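Local coordinates for protein nucleoporin NUP82 (Saccharomyces cerevisiae, PDB 3PBP) that helps build the nuclear pore complex as a structural nucleoporin, its N-terminal domain interacting with NUP116, and takes part in mRNA and protein transport, at residues P210-V215 with V270-E275. The protein carries 1 engineered substitution. Residues are numbered along the deposited sequence; the frame is centred on the assembly and turned at random.
Sequences PFLPSV and VDIQKE
The backbones of Val215 and Asp271 pair as an antiparallel non-hydrogen-bonded bridge, Val215 CA to Asp271 CA 4.4 Å. Beside it Ile272 N donates to Ser214 O at 2.9 Å, nearly straight but with the donor 41° out of the carbonyl plane. This is one end of a two-stranded antiparallel ribbon, strands 215-217 and 269-271, which brackets the helical insertion 220-235 and 243-262 of a beta-propeller domain. Val270 O also receives a CA-H...O contact from Val215 CA at 3.5 Å. On the ribbon's more exposed face the Val215 and Asp271 side chains run alongside each other. Past the ribbon, Ile272 carries the apolar contact. Its CG1 stands anti to the carbonyl carbon (chi1 -64°), and the extended chain beyond it sends CD1 across the Leu212 side chain at about a right angle, 3.8 Å from both Leu212 CB and Leu212 CD1. Leu259 and Phe255 of helix 243-262 touch Ile272 and Leu212 respectively, so the pair packs against the insertion. Replacing Leu212 with an alanine would probably leave Ile272 CD1 only the CB contact and open a gap beside Phe255. Ile272 CB, meanwhile, lies 3.7 Å from Pro213 O.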
ATOM      1  N   PRO A 210     -11.306  -2.908  -2.753  1.00 48.38           N
ATOM      2  CA  PRO A 210     -11.395  -1.905  -1.686  1.00 47.90           C
ATOM      3  C   PRO A 210     -10.581  -2.254  -0.431  1.00 48.16           C
ATOM      4  O   PRO A 210     -10.321  -3.418  -0.161  1.00 48.69           O
ATOM      5  CB  PRO A 210     -12.876  -1.915  -1.383  1.00 47.21           C
ATOM      6  CG  PRO A 210     -13.131  -3.428  -1.355  1.00 45.98           C
ATOM      7  CD  PRO A 210     -12.378  -3.917  -2.595  1.00 47.02           C
ATOM      8  N   PHE A 211     -10.188  -1.241   0.336  1.00 48.20           N
ATOM      9  CA  PHE A 211      -9.462  -1.473   1.588  1.00 48.73           C
ATOM     10  C   PHE A 211     -10.344  -0.772   2.616  1.00 49.80           C
ATOM     11  O   PHE A 211     -10.109   0.379   2.979  1.00 50.87           O
ATOM     12  CB  PHE A 211      -8.086  -0.824   1.564  1.00 45.15           C
ATOM     13  CG  PHE A 211      -7.193  -1.278   2.675  1.00 42.29           C
ATOM     14  CD1 PHE A 211      -6.432  -2.433   2.540  1.00 41.38           C
ATOM     15  CD2 PHE A 211      -7.093  -0.544   3.845  1.00 40.18           C
ATOM     16  CE1 PHE A 211      -5.584  -2.841   3.552  1.00 39.75           C
ATOM     17  CE2 PHE A 211      -6.249  -0.945   4.860  1.00 38.16           C
ATOM     18  CZ  PHE A 211      -5.493  -2.095   4.715  1.00 39.41           C
ATOM     19  N   LEU A 212     -11.354  -1.484   3.089  1.00 50.20           N
ATOM     20  CA  LEU A 212     -12.336  -0.910   3.996  1.00 49.98           C
ATOM     21  C   LEU A 212     -12.213  -1.192   5.481  1.00 49.53           C
ATOM     22  O   LEU A 212     -11.750  -2.245   5.895  1.00 49.09           O
ATOM     23  CB  LEU A 212     -13.724  -1.346   3.524  1.00 50.54           C
ATOM     24  CG  LEU A 212     -13.908  -1.278   1.999  1.00 49.83           C
ATOM     25  CD1 LEU A 212     -15.020  -2.205   1.561  1.00 49.84           C
ATOM     26  CD2 LEU A 212     -14.188   0.142   1.585  1.00 50.05           C
ATOM     27  N   PRO A 213     -12.631  -0.226   6.311  1.00 51.17           N
ATOM     28  CA  PRO A 213     -12.590  -0.364   7.772  1.00 51.35           C
ATOM     29  C   PRO A 213     -13.879  -1.122   8.139  1.00 52.11           C
ATOM     30  O   PRO A 213     -14.602  -1.544   7.242  1.00 54.04           O
ATOM     31  CB  PRO A 213     -12.579   1.090   8.243  1.00 49.00           C
ATOM     32  CG  PRO A 213     -13.462   1.746   7.261  1.00 49.71           C
ATOM     33  CD  PRO A 213     -13.031   1.143   5.928  1.00 50.38           C
ATOM     34  N   SER A 214     -14.180  -1.306   9.420  1.00 52.56           N
ATOM     35  CA  SER A 214     -15.397  -2.036   9.796  1.00 52.04           C
ATOM     36  C   SER A 214     -16.639  -1.148   9.702  1.00 52.05           C
ATOM     37  O   SER A 214     -17.767  -1.644   9.563  1.00 53.50           O
ATOM     38  CB  SER A 214     -15.274  -2.570  11.214  1.00 52.22           C
ATOM     39  OG  SER A 214     -15.345  -1.490  12.130  1.00 54.11           O
ATOM     40  N   VAL A 215     -16.431   0.165   9.794  1.00 49.81           N
ATOM     41  CA  VAL A 215     -17.526   1.129   9.699  1.00 47.11           C
ATOM     42  C   VAL A 215     -16.993   2.280   8.860  1.00 47.82           C
ATOM     43  O   VAL A 215     -16.231   3.120   9.338  1.00 49.12           O
ATOM     44  CB  VAL A 215     -17.959   1.645  11.088  1.00 44.49           C
ATOM     45  CG1 VAL A 215     -19.077   2.637  10.949  1.00 41.44           C
ATOM     46  CG2 VAL A 215     -18.388   0.489  11.951  1.00 39.53           C
ATOM     47  N   VAL A 270     -21.591   3.721   7.167  1.00 59.29           N
ATOM     48  CA  VAL A 270     -22.191   2.449   6.770  1.00 58.46           C
ATOM     49  C   VAL A 270     -21.326   1.316   7.308  1.00 59.52           C
ATOM     50  O   VAL A 270     -20.103   1.409   7.287  1.00 59.32           O
ATOM     51  CB  VAL A 270     -22.316   2.336   5.227  1.00 56.33           C
ATOM     52  CG1 VAL A 270     -20.954   2.447   4.569  1.00 56.60           C
ATOM     53  CG2 VAL A 270     -22.977   1.028   4.865  1.00 55.54           C
ATOM     54  N   ASP A 271     -21.961   0.264   7.818  1.00 61.81           N
ATOM     55  CA  ASP A 271     -21.225  -0.878   8.362  1.00 64.16           C
ATOM     56  C   ASP A 271     -20.751  -1.790   7.254  1.00 64.70           C
ATOM     57  O   ASP A 271     -21.442  -1.969   6.250  1.00 64.44           O
ATOM     58  CB  ASP A 271     -22.096  -1.688   9.313  1.00 66.63           C
ATOM     59  CG  ASP A 271     -22.447  -0.923  10.564  1.00 70.68           C
ATOM     60  OD1 ASP A 271     -21.509  -0.408  11.203  1.00 73.18           O
ATOM     61  OD2 ASP A 271     -23.650  -0.837  10.912  1.00 72.71           O
ATOM     62  N   ILE A 272     -19.575  -2.380   7.442  1.00 65.54           N
ATOM     63  CA  ILE A 272     -19.025  -3.276   6.443  1.00 66.21           C
ATOM     64  C   ILE A 272     -18.620  -4.606   7.048  1.00 67.74           C
ATOM     65  O   ILE A 272     -17.715  -4.671   7.875  1.00 68.24           O
ATOM     66  CB  ILE A 272     -17.847  -2.609   5.737  1.00 65.26           C
ATOM     67  CG1 ILE A 272     -18.378  -1.384   4.972  1.00 64.35           C
ATOM     68  CG2 ILE A 272     -17.135  -3.612   4.840  1.00 64.01           C
ATOM     69  CD1 ILE A 272     -17.382  -0.690   4.106  1.00 65.80           C
ATOM     70  N   GLN A 273     -19.309  -5.660   6.618  1.00 70.64           N
ATOM     71  CA  GLN A 273     -19.099  -7.026   7.108  1.00 73.76           C
ATOM     72  C   GLN A 273     -17.717  -7.586   6.804  1.00 74.46           C
ATOM     73  O   GLN A 273     -17.184  -7.381   5.717  1.00 75.37           O
ATOM     74  CB  GLN A 273     -20.168  -7.938   6.511  1.00 76.36           C
ATOM     75  CG  GLN A 273     -21.503  -7.230   6.318  1.00 81.20           C
ATOM     76  CD  GLN A 273     -22.598  -8.147   5.795  1.00 85.12           C
ATOM     77  OE1 GLN A 273     -22.476  -8.752   4.722  1.00 86.84           O
ATOM     78  NE2 GLN A 273     -23.684  -8.251   6.552  1.00 87.37           N
ATOM     79  N   LYS A 274     -17.149  -8.309   7.765  1.00 75.68           N
ATOM     80  CA  LYS A 274     -15.810  -8.888   7.616  1.00 76.86           C
ATOM     81  C   LYS A 274     -15.558  -9.588   6.288  1.00 75.93           C
ATOM     82  O   LYS A 274     -14.420  -9.651   5.818  1.00 76.04           O
ATOM     83  CB  LYS A 274     -15.515  -9.859   8.776  1.00 78.83           C
ATOM     84  CG  LYS A 274     -16.756 -10.547   9.363  1.00 81.71           C
ATOM     85  CD  LYS A 274     -16.383 -11.566  10.442  1.00 83.08           C
ATOM     86  CE  LYS A 274     -17.612 -11.949  11.274  1.00 83.92           C
ATOM     87  NZ  LYS A 274     -17.278 -12.892  12.378  1.00 83.37           N
ATOM     88  N   GLU A 275     -16.615 -10.110   5.679  1.00 75.53           N
ATOM     89  CA  GLU A 275     -16.478 -10.821   4.410  1.00 76.25           C
ATOM     90  C   GLU A 275     -15.967  -9.934   3.282  1.00 75.06           C
ATOM     91  O   GLU A 275     -15.109 -10.353   2.505  1.00 74.66           O
ATOM     92  CB  GLU A 275     -17.814 -11.449   4.000  1.00 77.85           C
ATOM     93  CG  GLU A 275     -18.370 -12.462   5.006  1.00 82.60           C
ATOM     94  CD  GLU A 275     -19.195 -11.818   6.127  1.00 85.30           C
ATOM     95  OE1 GLU A 275     -20.270 -11.256   5.823  1.00 85.98           O
ATOM     96  OE2 GLU A 275     -18.772 -11.875   7.308  1.00 86.89           O
TER